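Local coordinates for protein NtrC family transcriptional regulator (Clostridium acetobutylicum ATCC 824, PDB 2Q5C) that probably regulates transcription as an ATP-binding, sequence-specific DNA-binding activator, and is represented by its N-terminal PrpR_N-type region, at residues A[14-19]-A[166-171]; A[54-59]-A[174-179]; A[62-67]-A[126-131]; A[87-92]-A[162-167]. All coordinates share one frame; numbering follows the deposited sequence.

Two alpha/beta domains, each built on a parallel four-stranded sheet of strand order 2-1-3-4, make up this PrpR_N-type piece of the regulator. Interactions 1 and 2, with centres 12 Å apart, both use helix 170-187, which returns from the second domain to pack on the first. They are tied together by Arg58, whose NH1 reaches the carbonyl of Ile166. Interaction 4 shares Ile166 and Asn167 with interaction 1, just before that return, and seats helix 80-90 on the second sheet. Interaction 3, about 21 Å from interaction 1 between centres, lies across the chain's centre from it, so the domains are joined on both sides. Along the chain it is nested inside interactions 1 and 2 and alternates with interaction 4.

Interaction 1: residues A[14-19]-A[166-171]; sequences ENLLNL and INSGEE
Glu170 meets Leu19 with its aliphatic part, not with its flat carboxylate: CD2 of Leu19 lies 3.8 Å from CB of Glu170 and 4.0 Å from its CG, the two side chains crossing at about a right angle. The carboxylate has its charge partner in Arg174, whose NE makes a salt bridge to OE2. The other flat group, the amide of Asn15, works through water: its ND2 gives a hydrogen bond to a water 3.2 Å away, and the same water donates to Ser168 O at 3.3 Å. Deeper in, both methyls of Leu16 come up against the chain leading to helix 170-187. CD1 is 3.8 Å from CB of Ser168, while CD2 rests 3.9 Å from the carbonyl O of Gly169, the N-cap residue. With CG of Leu16 anti to its carbonyl carbon (chi1 -68°), the fork reaches this chain from the flank of helix 14-27. Here the connection out of the second domain's sheet runs alongside the first helix of the first domain, and Ile76 of strand 73-76 touches both Leu16 and Ser168. No direct hydrogen bond crosses between the segments, so apolar contact and one fairly long water bridge carry the join.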
loop_
_atom_site.group_PDB
_atom_site.type_symbol
_atom_site.label_atom_id
_atom_site.label_comp_id
_atom_site.label_asym_id
_atom_site.label_seq_id
_atom_site.Cartn_x
_atom_site.Cartn_y
_atom_site.Cartn_z
ATOM N N GLU A 14 -10.415 0.841 -0.354
ATOM C CA GLU A 14 -11.685 1.500 -0.654
ATOM C C GLU A 14 -11.813 2.863 0.007
ATOM O O GLU A 14 -12.387 3.789 -0.579
ATOM C CB GLU A 14 -12.877 0.607 -0.290
ATOM C CG GLU A 14 -12.925 -0.703 -1.084
ATOM C CD GLU A 14 -13.014 -0.512 -2.608
ATOM O OE1 GLU A 14 -13.764 0.380 -3.074
ATOM O OE2 GLU A 14 -12.339 -1.265 -3.357
ATOM N N ASN A 15 -11.271 3.010 1.212
ATOM C CA ASN A 15 -11.393 4.290 1.910
ATOM C C ASN A 15 -10.627 5.387 1.183
ATOM O O ASN A 15 -11.137 6.502 1.000
ATOM C CB ASN A 15 -10.917 4.172 3.354
ATOM C CG ASN A 15 -11.951 3.509 4.245
ATOM O OD1 ASN A 15 -13.089 3.240 3.825
ATOM N ND2 ASN A 15 -11.564 3.244 5.489
ATOM N N LEU A 16 -9.418 5.055 0.733
ATOM C CA LEU A 16 -8.619 5.992 -0.058
ATOM C C LEU A 16 -9.280 6.299 -1.363
ATOM O O LEU A 16 -9.314 7.453 -1.768
ATOM C CB LEU A 16 -7.197 5.489 -0.336
ATOM C CG LEU A 16 -6.185 5.354 0.801
ATOM C CD1 LEU A 16 -4.848 4.889 0.248
ATOM C CD2 LEU A 16 -6.040 6.683 1.508
ATOM N N LEU A 17 -9.804 5.264 -2.027
ATOM C CA LEU A 17 -10.427 5.469 -3.329
ATOM C C LEU A 17 -11.646 6.361 -3.228
ATOM O O LEU A 17 -11.868 7.183 -4.101
ATOM C CB LEU A 17 -10.789 4.137 -4.008
ATOM C CG LEU A 17 -9.572 3.251 -4.374
ATOM C CD1 LEU A 17 -9.979 1.798 -4.646
ATOM C CD2 LEU A 17 -8.811 3.831 -5.575
ATOM N N ASN A 18 -12.427 6.232 -2.153
ATOM C CA ASN A 18 -13.595 7.099 -2.011
ATOM C C ASN A 18 -13.261 8.512 -1.525
ATOM O O ASN A 18 -13.979 9.470 -1.820
ATOM C CB ASN A 18 -14.642 6.466 -1.097
ATOM C CG ASN A 18 -15.182 5.163 -1.639
ATOM O OD1 ASN A 18 -15.347 4.193 -0.891
ATOM N ND2 ASN A 18 -15.475 5.130 -2.937
ATOM N N LEU A 19 -12.174 8.653 -0.776
ATOM C CA LEU A 19 -11.743 9.965 -0.329
ATOM C C LEU A 19 -11.141 10.818 -1.478
ATOM O O LEU A 19 -11.296 12.038 -1.526
ATOM C CB LEU A 19 -10.710 9.800 0.790
ATOM C CG LEU A 19 -10.034 11.066 1.319
ATOM C CD1 LEU A 19 -11.077 12.052 1.919
ATOM C CD2 LEU A 19 -9.010 10.678 2.371
ATOM N N ILE A 166 -2.781 -3.518 6.449
ATOM C CA ILE A 166 -2.257 -2.239 6.927
ATOM C C ILE A 166 -2.813 -1.178 6.012
ATOM O O ILE A 166 -2.567 -1.242 4.798
ATOM C CB ILE A 166 -0.734 -2.214 6.869
ATOM C CG1 ILE A 166 -0.151 -3.311 7.763
ATOM C CG2 ILE A 166 -0.185 -0.864 7.354
ATOM C CD1 ILE A 166 1.327 -3.525 7.514
ATOM N N ASN A 167 -3.532 -0.225 6.600
ATOM C CA ASN A 167 -4.225 0.811 5.818
ATOM C C ASN A 167 -3.435 2.099 5.792
ATOM O O ASN A 167 -2.386 2.210 6.388
ATOM C CB ASN A 167 -5.628 1.027 6.394
ATOM C CG ASN A 167 -6.519 -0.212 6.222
ATOM O OD1 ASN A 167 -6.502 -0.865 5.163
ATOM N ND2 ASN A 167 -7.249 -0.573 7.284
ATOM N N SER A 168 -3.989 3.056 5.079
ATOM C CA SER A 168 -3.440 4.384 4.975
ATOM C C SER A 168 -4.571 5.298 5.353
ATOM O O SER A 168 -5.745 4.902 5.354
ATOM C CB SER A 168 -3.051 4.671 3.534
ATOM O OG SER A 168 -2.456 5.945 3.475
ATOM N N GLY A 169 -4.234 6.532 5.635
ATOM C CA GLY A 169 -5.248 7.468 6.066
ATOM C C GLY A 169 -5.253 8.757 5.287
ATOM O O GLY A 169 -4.516 8.929 4.305
ATOM N N GLU A 170 -6.099 9.656 5.739
ATOM C CA GLU A 170 -6.291 10.943 5.084
ATOM C C GLU A 170 -5.039 11.791 5.028
ATOM O O GLU A 170 -4.728 12.371 3.982
ATOM C CB GLU A 170 -7.463 11.715 5.728
ATOM C CG GLU A 170 -7.585 13.136 5.202
ATOM C CD GLU A 170 -8.875 13.786 5.587
ATOM O OE1 GLU A 170 -9.740 13.082 6.157
ATOM O OE2 GLU A 170 -9.019 15.005 5.295
ATOM N N GLU A 171 -4.314 11.897 6.129
ATOM C CA GLU A 171 -3.165 12.774 6.119
ATOM C C GLU A 171 -2.122 12.291 5.112
ATOM O O GLU A 171 -1.535 13.092 4.379
ATOM C CB GLU A 171 -2.598 12.922 7.528
ATOM C CG GLU A 171 -1.454 13.909 7.634
ATOM C CD GLU A 171 -1.817 15.366 7.300
ATOM O OE1 GLU A 171 -3.017 15.759 7.330
ATOM O OE2 GLU A 171 -0.856 16.129 7.019
HETATM O O HOH W 1 -8.668 3.991 6.485
#

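Interaction 2: residues A[54-59]-A[174-179]; sequences AIISRG and RRAIEE. With SO4 (sulfate ion), chain G.
Ile56 is the one side chain of strand 54-58 that reaches helix 170-187 here, and both its branches are used. CG2 lies 4.0 Å from CB of Ala176. The longer branch, placed beside the backbone N of Ile56 and anti to its carbonyl carbon (chi1 -62°), brings CD1 to 3.8 Å from CG1 of Ile177, and the two isoleucines cross at about a right angle. The same CD1 also sits 3.9 Å from the carbonyl O of Ala176, so the methyl lies against helix backbone as well as side chain. Small Ala176 lets the helix come near the sheet: CA of Ile56 and CA of Ala176 are 7.0 Å apart. This is the helix-on-sheet layer of a parallel alpha/beta domain, with the covering helix supplied by the chain's C-terminal end; Phe20 of helix 14-27 touches both isoleucines, and Ile76 of the adjoining strand touches Ile56 and Ala176. The outer side of the helix is looser and polar. There Arg174, extended from CG to NE, points its NH1 at O2 of a sulfate, 2.9 Å away, with an N-H...O angle of 158° and the oxygen at the guanidinium edge, in its plane. The sulfate probably comes from the crystallisation liquor and is also held by Lys27; within the protein, Arg174 pairs through NH1 with Glu26 and through NE with Glu170.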
loop_
_atom_site.group_PDB
_atom_site.type_symbol
_atom_site.label_atom_id
_atom_site.label_comp_id
_atom_site.label_asym_id
_atom_site.label_seq_id
_atom_site.Cartn_x
_atom_site.Cartn_y
_atom_site.Cartn_z
ATOM N N ALA A 54 0.054 12.802 -13.291
ATOM C CA ALA A 54 0.792 12.085 -12.257
ATOM C C ALA A 54 -0.031 10.898 -11.790
ATOM O O ALA A 54 -1.239 10.884 -11.960
ATOM C CB ALA A 54 1.068 13.001 -11.064
ATOM N N ILE A 55 0.647 9.930 -11.171
ATOM C CA ILE A 55 0.035 8.741 -10.575
ATOM C C ILE A 55 0.451 8.688 -9.117
ATOM O O ILE A 55 1.615 8.978 -8.790
ATOM C CB ILE A 55 0.433 7.494 -11.298
ATOM C CG1 ILE A 55 -0.130 7.583 -12.739
ATOM C CG2 ILE A 55 -0.163 6.232 -10.615
ATOM C CD1 ILE A 55 0.489 6.622 -13.701
ATOM N N ILE A 56 -0.502 8.370 -8.229
ATOM C CA ILE A 56 -0.271 8.122 -6.800
ATOM C C ILE A 56 -0.617 6.673 -6.510
ATOM O O ILE A 56 -1.636 6.137 -6.990
ATOM C CB ILE A 56 -1.127 9.076 -5.914
ATOM C CG1 ILE A 56 -0.774 10.552 -6.141
ATOM C CG2 ILE A 56 -0.987 8.659 -4.454
ATOM C CD1 ILE A 56 -1.700 11.526 -5.473
ATOM N N SER A 57 0.214 6.017 -5.705
ATOM C CA SER A 57 -0.020 4.621 -5.308
ATOM C C SER A 57 0.718 4.403 -4.011
ATOM O O SER A 57 1.301 5.338 -3.491
ATOM C CB SER A 57 0.337 3.635 -6.412
ATOM O OG SER A 57 1.734 3.689 -6.658
ATOM N N ARG A 58 0.683 3.182 -3.472
ATOM C CA ARG A 58 1.281 2.956 -2.179
ATOM C C ARG A 58 2.199 1.761 -2.229
ATOM O O ARG A 58 1.974 0.803 -2.967
ATOM C CB ARG A 58 0.144 2.723 -1.190
ATOM C CG ARG A 58 0.575 2.689 0.245
ATOM C CD ARG A 58 -0.583 3.127 1.130
ATOM N NE ARG A 58 -1.564 2.070 1.327
ATOM C CZ ARG A 58 -1.668 1.342 2.449
ATOM N NH1 ARG A 58 -2.588 0.401 2.529
ATOM N NH2 ARG A 58 -0.854 1.561 3.484
ATOM N N GLY A 59 3.242 1.814 -1.392
ATOM C CA GLY A 59 4.038 0.631 -1.113
ATOM C C GLY A 59 4.615 -0.072 -2.329
ATOM O O GLY A 59 5.141 0.588 -3.248
ATOM N N ARG A 174 -3.354 13.254 1.637
ATOM C CA ARG A 174 -3.149 14.707 1.405
ATOM C C ARG A 174 -1.707 15.041 1.115
ATOM O O ARG A 174 -1.425 15.852 0.202
ATOM C CB ARG A 174 -3.646 15.512 2.605
ATOM C CG ARG A 174 -5.160 15.518 2.741
ATOM C CD ARG A 174 -5.564 16.365 3.956
ATOM N NE ARG A 174 -7.009 16.485 4.014
ATOM C CZ ARG A 174 -7.697 17.435 3.380
ATOM N NH1 ARG A 174 -7.063 18.352 2.645
ATOM N NH2 ARG A 174 -9.013 17.457 3.482
ATOM N N ARG A 175 -0.783 14.427 1.860
ATOM C CA ARG A 175 0.647 14.681 1.624
ATOM C C ARG A 175 1.068 14.221 0.247
ATOM O O ARG A 175 1.867 14.887 -0.427
ATOM C CB ARG A 175 1.519 14.007 2.690
ATOM C CG ARG A 175 1.342 14.578 4.097
ATOM C CD ARG A 175 2.438 14.060 5.019
ATOM N NE ARG A 175 2.218 12.681 5.462
ATOM C CZ ARG A 175 1.741 12.341 6.660
ATOM N NH1 ARG A 175 1.429 13.287 7.549
ATOM N NH2 ARG A 175 1.583 11.056 6.976
ATOM N N ALA A 176 0.558 13.069 -0.193
ATOM C CA ALA A 176 0.916 12.563 -1.523
ATOM C C ALA A 176 0.381 13.469 -2.624
ATOM O O ALA A 176 1.041 13.686 -3.648
ATOM C CB ALA A 176 0.422 11.113 -1.698
ATOM N N ILE A 177 -0.816 14.008 -2.426
ATOM C CA ILE A 177 -1.385 14.939 -3.401
ATOM C C ILE A 177 -0.538 16.189 -3.483
ATOM O O ILE A 177 -0.238 16.639 -4.593
ATOM C CB ILE A 177 -2.861 15.261 -3.083
ATOM C CG1 ILE A 177 -3.717 14.023 -3.371
ATOM C CG2 ILE A 177 -3.360 16.473 -3.882
ATOM C CD1 ILE A 177 -5.127 14.120 -2.804
ATOM N N GLU A 178 -0.151 16.727 -2.326
ATOM C CA GLU A 178 0.741 17.895 -2.310
ATOM C C GLU A 178 2.020 17.604 -3.077
ATOM O O GLU A 178 2.463 18.422 -3.894
ATOM C CB GLU A 178 1.041 18.340 -0.874
ATOM C CG GLU A 178 1.671 19.768 -0.796
ATOM C CD GLU A 178 2.278 20.123 0.569
ATOM O OE1 GLU A 178 2.209 19.312 1.538
ATOM O OE2 GLU A 178 2.862 21.240 0.665
ATOM N N GLU A 179 2.628 16.445 -2.841
ATOM C CA GLU A 179 3.856 16.083 -3.533
ATOM C C GLU A 179 3.624 16.002 -5.039
ATOM O O GLU A 179 4.419 16.509 -5.839
ATOM C CB GLU A 179 4.377 14.757 -3.000
ATOM C CG GLU A 179 5.691 14.338 -3.577
ATOM C CD GLU A 179 6.159 13.020 -3.008
ATOM O OE1 GLU A 179 5.674 12.614 -1.916
ATOM O OE2 GLU A 179 6.998 12.380 -3.665
HETATM S S SO4 G . -3.669 19.730 3.087
HETATM O O1 SO4 G . -2.459 19.097 3.610
HETATM O O2 SO4 G . -4.292 18.901 2.056
HETATM O O3 SO4 G . -4.594 19.924 4.204
HETATM O O4 SO4 G . -3.334 21.023 2.486
#

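Interaction 3: residues A[62-67]-A[126-131]; sequences SDYIKK and SSEDEI. With SO4 (sulfate ion), chain E.
Tyr64 points its phenol straight across to the chain at Ser127 and Glu128, and its hydroxyl is the meeting point. The N-H of Glu128 runs almost dead straight onto Tyr64 OH, 2.8 Å with an angle of 177° at the hydrogen, approaching the ring obliquely. The hydroxyl in turn donates to O4 of a sulfate ion; the separation from Tyr64 OH to that oxygen is 2.6 Å, and O4 sits at the edge of the ring near its plane. One phenolic oxygen is therefore held by two bonds, one accepted and one given, which should limit how far the end of the ring can swing. The ring gets there because CG of Tyr64 lies beside its backbone N and anti to its carbonyl carbon (chi1 -82°). CB of Glu128 also comes to 3.4 Å from Tyr64 OH, while the Glu128 carboxylate goes on to Thr39 of helix 38-48. Two domains meet here: Tyr64 stands on helix 59-66 of the first, and 126-131 connects strand 119-125 to helix 131-140 of the second. The sulfate, probably from the crystallisation liquor, is shared between them, for the N-H of Asp129 gives a more bent bond of 2.9 Å to its O3. The 126-131 turn is also braced locally: the N-H of Ser126 reaches OE1 of Glu130 at 2.9 Å, from above the carboxylate plane.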
loop_
_atom_site.group_PDB
_atom_site.type_symbol
_atom_site.label_atom_id
_atom_site.label_comp_id
_atom_site.label_asym_id
_atom_site.label_seq_id
_atom_site.Cartn_x
_atom_site.Cartn_y
_atom_site.Cartn_z
ATOM N N SER A 62 3.763 1.090 -5.841
ATOM C CA SER A 62 4.416 2.309 -6.314
ATOM C C SER A 62 5.767 2.005 -6.977
ATOM O O SER A 62 6.161 2.703 -7.920
ATOM C CB SER A 62 4.509 3.350 -5.191
ATOM O OG SER A 62 5.460 2.998 -4.214
ATOM N N ASP A 63 6.454 0.971 -6.499
ATOM C CA ASP A 63 7.715 0.537 -7.093
ATOM C C ASP A 63 7.481 -0.036 -8.495
ATOM O O ASP A 63 8.206 0.288 -9.447
ATOM C CB ASP A 63 8.350 -0.504 -6.170
ATOM C CG ASP A 63 9.782 -0.821 -6.534
ATOM O OD1 ASP A 63 10.508 0.087 -6.990
ATOM O OD2 ASP A 63 10.178 -1.979 -6.332
ATOM N N TYR A 64 6.460 -0.871 -8.643
ATOM C CA TYR A 64 6.091 -1.421 -9.954
ATOM C C TYR A 64 5.719 -0.320 -10.938
ATOM O O TYR A 64 6.094 -0.357 -12.110
ATOM C CB TYR A 64 4.946 -2.432 -9.801
ATOM C CG TYR A 64 5.443 -3.807 -9.379
ATOM C CD1 TYR A 64 5.721 -4.100 -8.055
ATOM C CD2 TYR A 64 5.652 -4.788 -10.339
ATOM C CE1 TYR A 64 6.236 -5.362 -7.693
ATOM C CE2 TYR A 64 6.133 -6.047 -9.997
ATOM C CZ TYR A 64 6.401 -6.311 -8.662
ATOM O OH TYR A 64 6.907 -7.551 -8.358
ATOM N N ILE A 65 4.985 0.673 -10.448
ATOM C CA ILE A 65 4.593 1.779 -11.318
ATOM C C ILE A 65 5.785 2.656 -11.677
ATOM O O ILE A 65 5.942 3.003 -12.857
ATOM C CB ILE A 65 3.458 2.586 -10.654
ATOM C CG1 ILE A 65 2.203 1.721 -10.648
ATOM C CG2 ILE A 65 3.176 3.905 -11.420
ATOM C CD1 ILE A 65 1.016 2.299 -9.882
ATOM N N LYS A 66 6.613 3.009 -10.706
ATOM C CA LYS A 66 7.698 3.940 -10.994
ATOM C C LYS A 66 8.638 3.372 -12.051
ATOM O O LYS A 66 9.124 4.128 -12.886
ATOM C CB LYS A 66 8.480 4.280 -9.740
ATOM C CG LYS A 66 9.548 5.366 -9.968
ATOM C CD LYS A 66 10.247 5.738 -8.666
ATOM C CE LYS A 66 10.735 7.189 -8.692
ATOM N NZ LYS A 66 9.593 8.150 -8.507
ATOM N N LYS A 67 8.861 2.066 -12.025
ATOM C CA LYS A 67 9.816 1.440 -12.956
ATOM C C LYS A 67 9.250 1.286 -14.355
ATOM O O LYS A 67 9.984 0.915 -15.277
ATOM C CB LYS A 67 10.301 0.082 -12.435
ATOM C CG LYS A 67 11.080 0.191 -11.140
ATOM C CD LYS A 67 11.791 -1.108 -10.805
ATOM C CE LYS A 67 12.169 -1.201 -9.335
ATOM N NZ LYS A 67 12.801 0.042 -8.821
ATOM N N SER A 126 10.383 -9.123 -1.987
ATOM C CA SER A 126 10.899 -8.131 -2.932
ATOM C C SER A 126 10.211 -8.142 -4.276
ATOM O O SER A 126 10.503 -7.282 -5.122
ATOM C CB SER A 126 12.409 -8.309 -3.134
ATOM O OG SER A 126 13.102 -7.840 -1.989
ATOM N N SER A 127 9.313 -9.097 -4.492
ATOM C CA SER A 127 8.595 -9.196 -5.754
ATOM C C SER A 127 7.255 -9.874 -5.570
ATOM O O SER A 127 7.072 -10.687 -4.652
ATOM C CB SER A 127 9.429 -9.962 -6.788
ATOM O OG SER A 127 9.516 -11.326 -6.432
ATOM N N GLU A 128 6.326 -9.550 -6.463
ATOM C CA GLU A 128 4.999 -10.150 -6.490
ATOM C C GLU A 128 5.053 -11.667 -6.555
ATOM O O GLU A 128 4.218 -12.349 -5.948
ATOM C CB GLU A 128 4.232 -9.603 -7.713
ATOM C CG GLU A 128 2.865 -10.192 -7.939
ATOM C CD GLU A 128 2.050 -9.428 -8.948
ATOM O OE1 GLU A 128 2.607 -8.523 -9.603
ATOM O OE2 GLU A 128 0.844 -9.722 -9.058
ATOM N N ASP A 129 6.041 -12.189 -7.284
ATOM C CA ASP A 129 6.135 -13.632 -7.485
ATOM C C ASP A 129 6.535 -14.432 -6.236
ATOM O O ASP A 129 6.486 -15.666 -6.252
ATOM C CB ASP A 129 7.070 -13.940 -8.654
ATOM C CG ASP A 129 6.471 -13.546 -9.997
ATOM O OD1 ASP A 129 5.219 -13.411 -10.111
ATOM O OD2 ASP A 129 7.273 -13.388 -10.953
ATOM N N GLU A 130 6.889 -13.733 -5.165
ATOM C CA GLU A 130 7.301 -14.370 -3.910
ATOM C C GLU A 130 6.121 -14.576 -2.969
ATOM O O GLU A 130 6.229 -15.313 -1.971
ATOM C CB GLU A 130 8.370 -13.544 -3.213
ATOM C CG GLU A 130 9.714 -13.624 -3.937
ATOM C CD GLU A 130 10.756 -12.664 -3.429
ATOM O OE1 GLU A 130 10.525 -11.958 -2.429
ATOM O OE2 GLU A 130 11.842 -12.602 -4.053
ATOM N N ILE A 131 5.005 -13.923 -3.247
ATOM C CA ILE A 131 3.919 -13.838 -2.246
ATOM C C ILE A 131 3.310 -15.178 -1.859
ATOM O O ILE A 131 3.201 -15.492 -0.668
ATOM C CB ILE A 131 2.845 -12.796 -2.638
ATOM C CG1 ILE A 131 3.471 -11.402 -2.585
ATOM C CG2 ILE A 131 1.613 -12.890 -1.686
ATOM C CD1 ILE A 131 2.598 -10.265 -3.192
HETATM S S SO4 E . 7.632 -9.995 -10.658
HETATM O O1 SO4 E . 8.724 -10.825 -11.164
HETATM O O2 SO4 E . 6.568 -9.839 -11.648
HETATM O O3 SO4 E . 7.101 -10.683 -9.484
HETATM O O4 SO4 E . 8.168 -8.679 -10.326
#

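Interaction 4: residues A[87-92]-A[162-167]; sequences VYNAKR and YGETIN
Glu164 and Arg92 form a salt bridge, with Arg92 NH1 2.8 Å from Glu164 OE1. The guanidinium and carboxylate planes stand 82° apart, so a single N-H makes the bond, coming from above the carboxylate plane. Hydrogen bonds steady the pair. NH1 of Arg92 also reaches the carbonyl O of Asn89 at 2.9 Å, and the backbone N of Arg92 bonds to that same oxygen from the opposite face. A water completes the polar group: it accepts from Arg92 NH2 at 3.2 Å and donates both to Glu164 OE1 at 2.7 Å and to Gly163 O at 2.9 Å. OE1 thus accepts one hydrogen bond from the arginine and one from the water. Van der Waals contacts run along the rest of Glu164. Its CB lies 3.9 Å from CB of Ala90, and its chain then bends (chi2 79°), bringing OE2 to 3.3 Å from CB of Asn89. The whole arrangement fastens the C-terminal end of helix 80-90 to strand 162-165, an edge strand of the second domain's parallel sheet. Ala90 continues inward onto Ile145 and Val147 of the adjoining strand 145-148, while Val87 turns to helix 109-116.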
loop_
_atom_site.group_PDB
_atom_site.type_symbol
_atom_site.label_atom_id
_atom_site.label_comp_id
_atom_site.label_asym_id
_atom_site.label_seq_id
_atom_site.Cartn_x
_atom_site.Cartn_y
_atom_site.Cartn_z
ATOM N N VAL A 87 -1.546 -4.069 13.723
ATOM C CA VAL A 87 -1.173 -5.099 14.701
ATOM C C VAL A 87 -2.160 -5.075 15.865
ATOM O O VAL A 87 -2.612 -6.126 16.362
ATOM C CB VAL A 87 0.243 -4.884 15.172
ATOM C CG1 VAL A 87 0.553 -5.827 16.376
ATOM C CG2 VAL A 87 1.218 -5.113 14.018
ATOM N N TYR A 88 -2.487 -3.898 16.349
ATOM C CA TYR A 88 -3.468 -3.763 17.403
ATOM C C TYR A 88 -4.791 -4.439 17.039
ATOM O O TYR A 88 -5.361 -5.168 17.857
ATOM C CB TYR A 88 -3.642 -2.264 17.701
ATOM C CG TYR A 88 -4.787 -1.944 18.576
ATOM C CD1 TYR A 88 -4.725 -2.217 19.931
ATOM C CD2 TYR A 88 -5.939 -1.363 18.059
ATOM C CE1 TYR A 88 -5.798 -1.934 20.769
ATOM C CE2 TYR A 88 -7.017 -1.050 18.906
ATOM C CZ TYR A 88 -6.920 -1.340 20.247
ATOM O OH TYR A 88 -7.966 -1.080 21.096
ATOM N N ASN A 89 -5.282 -4.237 15.826
ATOM C CA ASN A 89 -6.521 -4.858 15.395
ATOM C C ASN A 89 -6.375 -6.366 15.262
ATOM O O ASN A 89 -7.300 -7.112 15.625
ATOM C CB ASN A 89 -6.935 -4.305 14.046
ATOM C CG ASN A 89 -7.522 -2.921 14.131
ATOM O OD1 ASN A 89 -8.177 -2.570 15.106
ATOM N ND2 ASN A 89 -7.349 -2.152 13.067
ATOM N N ALA A 90 -5.221 -6.820 14.789
ATOM C CA ALA A 90 -4.981 -8.261 14.555
ATOM C C ALA A 90 -4.956 -9.070 15.843
ATOM O O ALA A 90 -5.168 -10.286 15.813
ATOM C CB ALA A 90 -3.691 -8.466 13.772
ATOM N N LYS A 91 -4.734 -8.400 16.962
ATOM C CA LYS A 91 -4.647 -9.088 18.256
ATOM C C LYS A 91 -5.957 -9.746 18.611
ATOM O O LYS A 91 -5.996 -10.663 19.463
ATOM C CB LYS A 91 -4.270 -8.108 19.366
ATOM C CG LYS A 91 -2.819 -7.773 19.404
ATOM C CD LYS A 91 -2.479 -6.789 20.545
ATOM C CE LYS A 91 -2.733 -7.410 21.943
ATOM N NZ LYS A 91 -2.540 -6.369 23.002
ATOM N N ARG A 92 -7.035 -9.329 17.980
ATOM C CA ARG A 92 -8.300 -10.009 18.302
ATOM C C ARG A 92 -8.267 -11.469 17.898
ATOM O O ARG A 92 -9.065 -12.276 18.412
ATOM C CB ARG A 92 -9.483 -9.328 17.656
ATOM C CG ARG A 92 -9.581 -9.484 16.179
ATOM C CD ARG A 92 -10.651 -8.532 15.715
ATOM N NE ARG A 92 -11.049 -8.676 14.319
ATOM C CZ ARG A 92 -10.381 -8.168 13.286
ATOM N NH1 ARG A 92 -9.229 -7.503 13.478
ATOM N NH2 ARG A 92 -10.851 -8.342 12.056
ATOM N N TYR A 162 -5.849 -15.882 8.951
ATOM C CA TYR A 162 -6.470 -14.574 9.177
ATOM C C TYR A 162 -5.543 -13.508 8.590
ATOM O O TYR A 162 -4.332 -13.618 8.689
ATOM C CB TYR A 162 -6.631 -14.306 10.659
ATOM C CG TYR A 162 -7.613 -15.192 11.386
ATOM C CD1 TYR A 162 -8.963 -15.145 11.095
ATOM C CD2 TYR A 162 -7.173 -16.044 12.382
ATOM C CE1 TYR A 162 -9.861 -15.934 11.779
ATOM C CE2 TYR A 162 -8.069 -16.845 13.073
ATOM C CZ TYR A 162 -9.404 -16.780 12.752
ATOM O OH TYR A 162 -10.334 -17.545 13.427
ATOM N N GLY A 163 -6.152 -12.485 8.013
ATOM C CA GLY A 163 -5.402 -11.384 7.371
ATOM C C GLY A 163 -5.890 -10.056 7.892
ATOM O O GLY A 163 -7.100 -9.804 7.980
ATOM N N GLU A 164 -4.954 -9.202 8.274
ATOM C CA GLU A 164 -5.317 -7.874 8.710
ATOM C C GLU A 164 -4.466 -6.888 7.887
ATOM O O GLU A 164 -3.225 -6.875 7.971
ATOM C CB GLU A 164 -4.997 -7.695 10.180
ATOM C CG GLU A 164 -5.369 -6.296 10.687
ATOM C CD GLU A 164 -6.859 -6.131 10.960
ATOM O OE1 GLU A 164 -7.540 -7.136 11.301
ATOM O OE2 GLU A 164 -7.361 -4.992 10.840
ATOM N N THR A 165 -5.154 -6.088 7.070
ATOM C CA THR A 165 -4.478 -5.197 6.129
ATOM C C THR A 165 -4.000 -3.931 6.793
ATOM O O THR A 165 -4.720 -3.329 7.584
ATOM C CB THR A 165 -5.427 -4.855 4.964
ATOM O OG1 THR A 165 -5.900 -6.066 4.378
ATOM C CG2 THR A 165 -4.721 -4.093 3.901
ATOM N N ILE A 166 -2.781 -3.518 6.449
ATOM C CA ILE A 166 -2.257 -2.239 6.927
ATOM C C ILE A 166 -2.813 -1.178 6.012
ATOM O O ILE A 166 -2.567 -1.242 4.798
ATOM C CB ILE A 166 -0.734 -2.214 6.869
ATOM C CG1 ILE A 166 -0.151 -3.311 7.763
ATOM C CG2 ILE A 166 -0.185 -0.864 7.354
ATOM C CD1 ILE A 166 1.327 -3.525 7.514
ATOM N N ASN A 167 -3.532 -0.225 6.600
ATOM C CA ASN A 167 -4.225 0.811 5.818
ATOM C C ASN A 167 -3.435 2.099 5.792
ATOM O O ASN A 167 -2.386 2.210 6.388
ATOM C CB ASN A 167 -5.628 1.027 6.394
ATOM C CG ASN A 167 -6.519 -0.212 6.222
ATOM O OD1 ASN A 167 -6.502 -0.865 5.163
ATOM N ND2 ASN A 167 -7.249 -0.573 7.284
HETATM O O HOH W 2 -9.059 -8.248 9.364
#